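Local atomic coordinates of ESSC (Geobacillus thermodenitrificans, PDB entry 5FWH), a protein that forms the N-terminal forkhead-associated region of EssC, an FtsK/SpoIIIE-type ATPase component of the bacterial type VII secretion apparatus, probably serving in protein-protein association. Residues A[118-132]-A[161-173]. Numbering follows the deposited sequence.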
ATOM      1  N   THR A 118       2.376 -10.981  -8.247  1.00 59.42           N
ATOM      2  CA  THR A 118       1.958 -10.714  -6.894  1.00 60.20           C
ATOM      3  C   THR A 118       0.548 -11.264  -6.659  1.00 61.66           C
ATOM      4  O   THR A 118      -0.316 -11.238  -7.550  1.00 61.39           O
ATOM      5  CB  THR A 118       1.993  -9.194  -6.562  1.00 59.81           C
ATOM      6  OG1 THR A 118       1.277  -8.925  -5.359  1.00 61.46           O
ATOM      7  CG2 THR A 118       1.363  -8.309  -7.701  1.00 59.17           C
ATOM      8  N   THR A 119       0.343 -11.744  -5.440  1.00 60.87           N
ATOM      9  CA  THR A 119      -0.974 -12.096  -4.952  1.00 65.25           C
ATOM     10  C   THR A 119      -1.588 -10.898  -4.240  1.00 65.11           C
ATOM     11  O   THR A 119      -2.636 -11.040  -3.670  1.00 62.25           O
ATOM     12  CB  THR A 119      -0.910 -13.272  -3.950  1.00 70.23           C
ATOM     13  OG1 THR A 119      -0.322 -12.842  -2.713  1.00 73.38           O
ATOM     14  CG2 THR A 119      -0.113 -14.426  -4.510  1.00 71.58           C
ATOM     15  N   ASN A 120      -0.933  -9.725  -4.266  1.00 65.46           N
ATOM     16  CA  ASN A 120      -1.420  -8.508  -3.559  1.00 66.81           C
ATOM     17  C   ASN A 120      -2.260  -7.507  -4.348  1.00 62.58           C
ATOM     18  O   ASN A 120      -2.913  -6.668  -3.734  1.00 63.08           O
ATOM     19  CB  ASN A 120      -0.240  -7.688  -2.979  1.00 68.55           C
ATOM     20  CG  ASN A 120       0.721  -8.519  -2.173  1.00 71.28           C
ATOM     21  OD1 ASN A 120       1.939  -8.375  -2.312  1.00 73.40           O
ATOM     22  ND2 ASN A 120       0.187  -9.420  -1.344  1.00 72.49           N
ATOM     23  N   ALA A 121      -2.210  -7.568  -5.677  1.00 57.13           N
ATOM     24  CA  ALA A 121      -2.769  -6.534  -6.540  1.00 54.83           C
ATOM     25  C   ALA A 121      -3.118  -7.160  -7.853  1.00 55.33           C
ATOM     26  O   ALA A 121      -2.516  -8.115  -8.231  1.00 56.63           O
ATOM     27  CB  ALA A 121      -1.707  -5.455  -6.788  1.00 53.62           C
ATOM     28  N   ARG A 122      -4.035  -6.567  -8.576  1.00 54.21           N
ATOM     29  CA  ARG A 122      -4.299  -6.986  -9.896  1.00 53.81           C
ATOM     30  C   ARG A 122      -4.716  -5.755 -10.679  1.00 46.90           C
ATOM     31  O   ARG A 122      -5.786  -5.237 -10.441  1.00 47.64           O
ATOM     32  CB  ARG A 122      -5.410  -8.088  -9.881  1.00 58.11           C
ATOM     33  CG  ARG A 122      -6.102  -8.342 -11.213  1.00 63.54           C
ATOM     34  CD  ARG A 122      -7.174  -9.438 -11.106  1.00 70.47           C
ATOM     35  NE  ARG A 122      -6.524 -10.723 -10.902  1.00 74.38           N
ATOM     36  CZ  ARG A 122      -5.950 -11.452 -11.867  1.00 78.28           C
ATOM     37  NH1 ARG A 122      -5.949 -11.055 -13.140  1.00 83.58           N
ATOM     38  NH2 ARG A 122      -5.351 -12.589 -11.561  1.00 79.92           N
ATOM     39  N   PHE A 123      -3.941  -5.374 -11.681  1.00 42.20           N
ATOM     40  CA  PHE A 123      -4.284  -4.189 -12.463  1.00 42.78           C
ATOM     41  C   PHE A 123      -3.382  -4.156 -13.671  1.00 42.18           C
ATOM     42  O   PHE A 123      -2.471  -4.924 -13.736  1.00 42.10           O
ATOM     43  CB  PHE A 123      -4.157  -2.896 -11.592  1.00 39.42           C
ATOM     44  CG  PHE A 123      -2.750  -2.604 -11.082  1.00 38.67           C
ATOM     45  CD1 PHE A 123      -1.858  -1.797 -11.827  1.00 36.14           C
ATOM     46  CD2 PHE A 123      -2.340  -3.034  -9.810  1.00 38.33           C
ATOM     47  CE1 PHE A 123      -0.571  -1.518 -11.385  1.00 34.22           C
ATOM     48  CE2 PHE A 123      -1.039  -2.689  -9.333  1.00 34.85           C
ATOM     49  CZ  PHE A 123      -0.156  -1.981 -10.138  1.00 33.99           C
ATOM     50  N   SER A 124      -3.656  -3.340 -14.670  1.00 43.50           N
ATOM     51  CA  SER A 124      -2.693  -3.242 -15.743  1.00 44.92           C
ATOM     52  C   SER A 124      -2.313  -1.819 -15.931  1.00 42.09           C
ATOM     53  O   SER A 124      -3.004  -0.955 -15.477  1.00 44.62           O
ATOM     54  CB  SER A 124      -3.180  -3.896 -17.044  1.00 46.89           C
ATOM     55  OG  SER A 124      -4.244  -3.171 -17.571  1.00 52.07           O
ATOM     56  N   LEU A 125      -1.139  -1.594 -16.494  1.00 42.54           N
ATOM     57  CA  LEU A 125      -0.650  -0.253 -16.860  1.00 42.10           C
ATOM     58  C   LEU A 125      -0.488  -0.210 -18.381  1.00 46.65           C
ATOM     59  O   LEU A 125       0.135  -1.103 -18.958  1.00 46.45           O
ATOM     60  CB  LEU A 125       0.658   0.026 -16.186  1.00 39.23           C
ATOM     61  CG  LEU A 125       0.646   0.057 -14.634  1.00 37.50           C
ATOM     62  CD1 LEU A 125       2.063   0.314 -14.148  1.00 36.64           C
ATOM     63  CD2 LEU A 125      -0.126   1.197 -14.065  1.00 38.15           C
ATOM     64  N   ARG A 126      -1.027   0.818 -19.020  1.00 48.17           N
ATOM     65  CA  ARG A 126      -0.912   0.945 -20.461  1.00 53.12           C
ATOM     66  C   ARG A 126      -0.515   2.302 -20.918  1.00 54.08           C
ATOM     67  O   ARG A 126      -1.068   3.325 -20.469  1.00 48.20           O
ATOM     68  CB  ARG A 126      -2.249   0.698 -21.109  1.00 59.56           C
ATOM     69  CG  ARG A 126      -2.520  -0.742 -21.291  1.00 62.98           C
ATOM     70  CD  ARG A 126      -3.871  -0.935 -21.905  1.00 70.23           C
ATOM     71  NE  ARG A 126      -4.350  -2.223 -21.463  1.00 75.65           N
ATOM     72  CZ  ARG A 126      -5.622  -2.591 -21.417  1.00 81.49           C
ATOM     73  NH1 ARG A 126      -6.619  -1.802 -21.850  1.00 80.82           N
ATOM     74  NH2 ARG A 126      -5.881  -3.809 -20.953  1.00 89.15           N
ATOM     75  N   LYS A 127       0.388   2.286 -21.877  1.00 55.97           N
ATOM     76  CA  LYS A 127       0.991   3.472 -22.362  1.00 61.26           C
ATOM     77  C   LYS A 127       0.275   3.931 -23.614  1.00 64.54           C
ATOM     78  O   LYS A 127       0.095   3.155 -24.556  1.00 69.30           O
ATOM     79  CB  LYS A 127       2.446   3.212 -22.660  1.00 61.81           C
ATOM     80  CG  LYS A 127       3.238   4.484 -22.681  1.00 65.31           C
ATOM     81  CD  LYS A 127       4.698   4.170 -22.803  1.00 70.66           C
ATOM     82  CE  LYS A 127       5.503   5.438 -22.684  1.00 74.03           C
ATOM     83  NZ  LYS A 127       6.822   5.264 -23.355  1.00 78.38           N
ATOM     84  N   HIS A 128      -0.180   5.171 -23.601  1.00 68.33           N
ATOM     85  CA  HIS A 128      -0.840   5.779 -24.766  1.00 73.41           C
ATOM     86  C   HIS A 128      -0.171   7.134 -24.973  1.00 70.80           C
ATOM     87  O   HIS A 128      -0.051   7.900 -24.033  1.00 65.70           O
ATOM     88  CB  HIS A 128      -2.340   5.972 -24.535  1.00 79.43           C
ATOM     89  CG  HIS A 128      -3.103   4.708 -24.225  1.00 83.17           C
ATOM     90  ND1 HIS A 128      -3.095   3.600 -25.048  1.00 84.94           N
ATOM     91  CD2 HIS A 128      -3.953   4.412 -23.212  1.00 80.12           C
ATOM     92  CE1 HIS A 128      -3.883   2.667 -24.541  1.00 82.94           C
ATOM     93  NE2 HIS A 128      -4.412   3.135 -23.426  1.00 81.23           N
ATOM     94  N   ARG A 129       0.326   7.394 -26.179  1.00 74.23           N
ATOM     95  CA  ARG A 129       0.900   8.691 -26.570  1.00 76.13           C
ATOM     96  C   ARG A 129       1.808   9.280 -25.497  1.00 72.09           C
ATOM     97  O   ARG A 129       1.720  10.457 -25.168  1.00 76.71           O
ATOM     98  CB  ARG A 129      -0.218   9.686 -27.012  1.00 80.84           C
ATOM     99  CG  ARG A 129      -1.241  10.084 -25.946  1.00 85.73           C
ATOM    100  CD  ARG A 129      -2.345  11.061 -26.390  1.00 90.76           C
ATOM    101  NE  ARG A 129      -1.849  12.384 -26.787  1.00 94.81           N
ATOM    102  CZ  ARG A 129      -1.453  12.729 -28.019  1.00 99.93           C
ATOM    103  NH1 ARG A 129      -1.468  11.864 -29.043  1.00102.54           N
ATOM    104  NH2 ARG A 129      -1.020  13.968 -28.237  1.00103.04           N
ATOM    105  N   GLY A 130       2.675   8.444 -24.936  1.00 69.73           N
ATOM    106  CA  GLY A 130       3.600   8.879 -23.900  1.00 67.71           C
ATOM    107  C   GLY A 130       3.036   8.979 -22.489  1.00 67.74           C
ATOM    108  O   GLY A 130       3.755   9.396 -21.582  1.00 69.72           O
ATOM    109  N   GLN A 131       1.786   8.568 -22.277  1.00 66.25           N
ATOM    110  CA  GLN A 131       1.144   8.654 -20.972  1.00 64.04           C
ATOM    111  C   GLN A 131       0.763   7.276 -20.479  1.00 58.84           C
ATOM    112  O   GLN A 131       0.121   6.526 -21.202  1.00 60.20           O
ATOM    113  CB  GLN A 131      -0.144   9.481 -21.095  1.00 71.82           C
ATOM    114  CG  GLN A 131       0.049  10.892 -21.658  1.00 78.07           C
ATOM    115  CD  GLN A 131       1.193  11.655 -20.981  1.00 81.74           C
ATOM    116  OE1 GLN A 131       2.262  11.840 -21.576  1.00 85.15           O
ATOM    117  NE2 GLN A 131       0.986  12.073 -19.725  1.00 80.67           N
ATOM    118  N   TRP A 132       1.103   6.956 -19.236  1.00 51.68           N
ATOM    119  CA  TRP A 132       0.610   5.714 -18.644  1.00 46.53           C
ATOM    120  C   TRP A 132      -0.794   5.858 -18.116  1.00 45.61           C
ATOM    121  O   TRP A 132      -1.121   6.846 -17.464  1.00 46.63           O
ATOM    122  CB  TRP A 132       1.561   5.231 -17.552  1.00 44.89           C
ATOM    123  CG  TRP A 132       2.809   4.731 -18.106  1.00 43.09           C
ATOM    124  CD1 TRP A 132       4.033   5.389 -18.134  1.00 44.71           C
ATOM    125  CD2 TRP A 132       3.026   3.472 -18.696  1.00 41.67           C
ATOM    126  NE1 TRP A 132       4.982   4.589 -18.717  1.00 42.63           N
ATOM    127  CE2 TRP A 132       4.407   3.410 -19.066  1.00 43.03           C
ATOM    128  CE3 TRP A 132       2.206   2.381 -18.952  1.00 44.22           C
ATOM    129  CZ2 TRP A 132       4.963   2.323 -19.712  1.00 44.24           C
ATOM    130  CZ3 TRP A 132       2.759   1.271 -19.590  1.00 46.09           C
ATOM    131  CH2 TRP A 132       4.130   1.256 -19.978  1.00 45.62           C
ATOM    132  N   LEU A 161       0.555   4.654  -6.651  1.00 36.04           N
ATOM    133  CA  LEU A 161      -0.404   3.569  -6.578  1.00 36.50           C
ATOM    134  C   LEU A 161      -0.087   2.717  -5.375  1.00 36.63           C
ATOM    135  O   LEU A 161       1.071   2.298  -5.263  1.00 34.55           O
ATOM    136  CB  LEU A 161      -0.343   2.765  -7.860  1.00 36.14           C
ATOM    137  CG  LEU A 161      -0.978   3.471  -9.034  1.00 39.11           C
ATOM    138  CD1 LEU A 161      -0.595   2.708 -10.305  1.00 39.93           C
ATOM    139  CD2 LEU A 161      -2.497   3.604  -8.922  1.00 38.03           C
ATOM    140  N   LEU A 162      -1.102   2.425  -4.535  1.00 35.93           N
ATOM    141  CA  LEU A 162      -0.937   1.599  -3.333  1.00 39.61           C
ATOM    142  C   LEU A 162      -1.933   0.479  -3.312  1.00 40.13           C
ATOM    143  O   LEU A 162      -3.101   0.701  -3.593  1.00 33.65           O
ATOM    144  CB  LEU A 162      -1.296   2.361  -2.088  1.00 45.01           C
ATOM    145  CG  LEU A 162      -0.528   3.569  -1.650  1.00 47.53           C
ATOM    146  CD1 LEU A 162      -1.065   4.036  -0.308  1.00 50.05           C
ATOM    147  CD2 LEU A 162       0.915   3.279  -1.546  1.00 48.84           C
ATOM    148  N   CYS A 163      -1.488  -0.712  -2.934  1.00 39.54           N
ATOM    149  CA  CYS A 163      -2.381  -1.722  -2.347  1.00 46.38           C
ATOM    150  C   CYS A 163      -1.689  -2.254  -1.044  1.00 47.63           C
ATOM    151  O   CYS A 163      -0.505  -2.095  -0.908  1.00 45.99           O
ATOM    152  CB  CYS A 163      -2.545  -2.861  -3.363  1.00 47.37           C
ATOM    153  SG  CYS A 163      -0.953  -3.377  -3.998  1.00 64.08           S
ATOM    154  N   PRO A 164      -2.397  -2.946  -0.141  1.00 49.51           N
ATOM    155  CA  PRO A 164      -1.669  -3.592   0.983  1.00 53.29           C
ATOM    156  C   PRO A 164      -0.366  -4.249   0.621  1.00 50.77           C
ATOM    157  O   PRO A 164      -0.258  -5.146  -0.260  1.00 48.30           O
ATOM    158  CB  PRO A 164      -2.685  -4.588   1.539  1.00 53.43           C
ATOM    159  CG  PRO A 164      -3.914  -3.767   1.419  1.00 53.59           C
ATOM    160  CD  PRO A 164      -3.843  -3.090   0.062  1.00 51.49           C
ATOM    161  N   TYR A 165       0.628  -3.686   1.299  1.00 52.98           N
ATOM    162  CA  TYR A 165       2.058  -4.064   1.269  1.00 47.19           C
ATOM    163  C   TYR A 165       2.884  -3.622   0.053  1.00 44.51           C
ATOM    164  O   TYR A 165       4.053  -3.894   0.013  1.00 38.70           O
ATOM    165  CB  TYR A 165       2.251  -5.545   1.579  1.00 50.97           C
ATOM    166  CG  TYR A 165       1.332  -6.118   2.614  1.00 50.64           C
ATOM    167  CD1 TYR A 165       1.346  -5.653   3.884  1.00 53.61           C
ATOM    168  CD2 TYR A 165       0.413  -7.111   2.281  1.00 53.43           C
ATOM    169  CE1 TYR A 165       0.479  -6.157   4.828  1.00 56.04           C
ATOM    170  CE2 TYR A 165      -0.459  -7.630   3.211  1.00 54.07           C
ATOM    171  CZ  TYR A 165      -0.422  -7.141   4.484  1.00 55.95           C
ATOM    172  OH  TYR A 165      -1.281  -7.599   5.420  1.00 60.40           O
HETATM  173  N   MSE A 166       2.340  -2.928  -0.937  1.00 42.00           N
HETATM  174  CA  MSE A 166       3.186  -2.532  -2.090  1.00 42.41           C
HETATM  175  C   MSE A 166       2.985  -1.076  -2.539  1.00 39.17           C
HETATM  176  O   MSE A 166       1.942  -0.540  -2.322  1.00 39.77           O
HETATM  177  CB  MSE A 166       2.805  -3.541  -3.166  1.00 45.81           C
HETATM  178  CG  MSE A 166       3.374  -5.007  -3.036  1.00 49.92           C
HETATM  179 SE   MSE A 166       3.002  -5.823  -4.806  1.00 65.46          SE
HETATM  180  CE  MSE A 166       4.767  -5.513  -5.596  1.00 54.72           C
ATOM    181  N   GLN A 167       3.960  -0.459  -3.188  1.00 39.29           N
ATOM    182  CA  GLN A 167       3.792   0.851  -3.849  1.00 40.46           C
ATOM    183  C   GLN A 167       4.450   0.877  -5.179  1.00 37.82           C
ATOM    184  O   GLN A 167       5.515   0.275  -5.339  1.00 35.53           O
ATOM    185  CB  GLN A 167       4.473   1.917  -3.081  1.00 45.95           C
ATOM    186  CG  GLN A 167       3.951   2.081  -1.703  1.00 49.88           C
ATOM    187  CD  GLN A 167       4.954   2.873  -0.905  1.00 55.30           C
ATOM    188  OE1 GLN A 167       5.486   2.389   0.128  1.00 54.46           O
ATOM    189  NE2 GLN A 167       5.286   4.084  -1.437  1.00 54.85           N
ATOM    190  N   PHE A 168       3.802   1.554  -6.140  1.00 34.33           N
ATOM    191  CA  PHE A 168       4.256   1.691  -7.524  1.00 34.92           C
ATOM    192  C   PHE A 168       4.303   3.155  -7.857  1.00 38.06           C
ATOM    193  O   PHE A 168       3.301   3.853  -7.641  1.00 36.06           O
ATOM    194  CB  PHE A 168       3.309   1.029  -8.497  1.00 35.87           C
ATOM    195  CG  PHE A 168       3.023  -0.428  -8.185  1.00 35.03           C
ATOM    196  CD1 PHE A 168       2.102  -0.760  -7.218  1.00 37.63           C
ATOM    197  CD2 PHE A 168       3.632  -1.422  -8.896  1.00 35.43           C
ATOM    198  CE1 PHE A 168       1.785  -2.079  -6.930  1.00 37.65           C
ATOM    199  CE2 PHE A 168       3.397  -2.750  -8.579  1.00 36.62           C
ATOM    200  CZ  PHE A 168       2.459  -3.064  -7.601  1.00 37.61           C
ATOM    201  N   VAL A 169       5.464   3.642  -8.312  1.00 39.16           N
ATOM    202  CA  VAL A 169       5.635   5.083  -8.661  1.00 41.92           C
ATOM    203  C   VAL A 169       6.424   5.183  -9.945  1.00 42.94           C
ATOM    204  O   VAL A 169       7.494   4.602 -10.040  1.00 45.16           O
ATOM    205  CB  VAL A 169       6.369   5.901  -7.583  1.00 45.63           C
ATOM    206  CG1 VAL A 169       6.212   7.388  -7.854  1.00 45.95           C
ATOM    207  CG2 VAL A 169       5.799   5.611  -6.200  1.00 49.35           C
ATOM    208  N   PHE A 170       5.877   5.851 -10.966  1.00 43.87           N
ATOM    209  CA  PHE A 170       6.674   6.208 -12.129  1.00 46.59           C
ATOM    210  C   PHE A 170       7.590   7.371 -11.659  1.00 53.25           C
ATOM    211  O   PHE A 170       7.132   8.459 -11.210  1.00 56.27           O
ATOM    212  CB  PHE A 170       5.808   6.610 -13.339  1.00 46.94           C
ATOM    213  CG  PHE A 170       5.336   5.421 -14.161  1.00 45.70           C
ATOM    214  CD1 PHE A 170       6.210   4.767 -15.011  1.00 42.68           C
ATOM    215  CD2 PHE A 170       4.040   4.934 -14.022  1.00 45.35           C
ATOM    216  CE1 PHE A 170       5.799   3.673 -15.733  1.00 45.52           C
ATOM    217  CE2 PHE A 170       3.607   3.836 -14.728  1.00 43.51           C
ATOM    218  CZ  PHE A 170       4.494   3.191 -15.595  1.00 44.00           C
ATOM    219  N   ILE A 171       8.875   7.124 -11.726  1.00 54.35           N
ATOM    220  CA  ILE A 171       9.842   8.179 -11.470  1.00 59.43           C
ATOM    221  C   ILE A 171       9.814   9.107 -12.689  1.00 61.64           C
ATOM    222  O   ILE A 171       9.788  10.320 -12.551  1.00 61.08           O
ATOM    223  CB  ILE A 171      11.275   7.641 -11.374  1.00 58.62           C
ATOM    224  CG1 ILE A 171      11.444   6.673 -10.195  1.00 58.32           C
ATOM    225  CG2 ILE A 171      12.270   8.795 -11.300  1.00 63.34           C
ATOM    226  CD1 ILE A 171      11.219   7.262  -8.828  1.00 60.49           C
ATOM    227  N   GLU A 172       9.897   8.465 -13.856  1.00 63.68           N
ATOM    228  CA  GLU A 172       9.857   9.052 -15.179  1.00 68.54           C
ATOM    229  C   GLU A 172       8.927   8.165 -15.988  1.00 65.46           C
ATOM    230  O   GLU A 172       8.538   7.047 -15.557  1.00 57.21           O
ATOM    231  CB  GLU A 172      11.277   9.030 -15.767  1.00 75.92           C
ATOM    232  CG  GLU A 172      11.500   9.414 -17.239  1.00 82.76           C
ATOM    233  CD  GLU A 172      10.959  10.764 -17.676  1.00 86.62           C
ATOM    234  OE1 GLU A 172       9.707  10.916 -17.778  1.00 87.25           O
ATOM    235  OE2 GLU A 172      11.798  11.648 -17.970  1.00 91.18           O
ATOM    236  N   GLU A 173       8.562   8.669 -17.153  1.00 61.76           N
ATOM    237  CA  GLU A 173       7.825   7.923 -18.147  1.00 61.36           C
ATOM    238  C   GLU A 173       8.403   6.559 -18.444  1.00 56.43           C
ATOM    239  O   GLU A 173       7.656   5.629 -18.821  1.00 52.05           O
ATOM    240  CB  GLU A 173       7.832   8.702 -19.435  1.00 64.53           C
ATOM    241  CG  GLU A 173       6.939   8.158 -20.533  1.00 66.53           C
ATOM    242  CD  GLU A 173       7.419   8.585 -21.916  1.00 70.85           C
ATOM    243  OE1 GLU A 173       8.153   9.606 -22.035  1.00 74.77           O
ATOM    244  OE2 GLU A 173       7.081   7.879 -22.889  1.00 69.42           O
TER
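Phe123 drives the CZ end of its ring into the face of Phe168, CZ standing 3.6 Å above the centre of that ring. The two planes are almost perpendicular (88°), a T-shaped pair whose edge is given by Phe123; chi1 of 63°, which sets CG between the backbone N and the carbonyl carbon, directs the ring toward the opposing sheet. Leu125 splits its branches beside this pair: CD2 meets Leu161 CD1, while CD1 lies 3.9 Å from Phe170 CE2. Phe170 in turn forms an offset stack with the five-membered ring of Trp132, the planes inclined by 16° and the centroids 3.8 Å apart, and Lys127 CB lies over the rim of the opposite indole face. Phe123, Leu125, Trp132, Leu161, Phe168 and Phe170 lie in the core of a forkhead-associated β-sandwich, in which the sheet holding strands 123-128 and 131-136 faces the one holding 161-163 and 166-170; Val178 of strand 175-180 also packs on Phe168. Towards the 163-166 turn the packing becomes partly polar, with Ala121 CB 3.6 Å from Cys163 SG and the selenium of selenomethionine Met166 lying against Thr118 OG1 and Asn120 OD1. At the opposite end, near the His128-Gln131 hairpin turn, the buried indole edge reaches the border of the core: Trp132 NE1 donates nearly in its ring plane to Glu173 O (2.9 Å), a nearly straight bond that helps, with the packing on both faces, to hold the indole's rotation. Partly exposed Lys127 and Glu173 form the solvent side, the extended lysine bringing NZ to within 2.7 Å of Glu173 OE2, a salt bridge on the anti side, tilted out of the carboxylate plane.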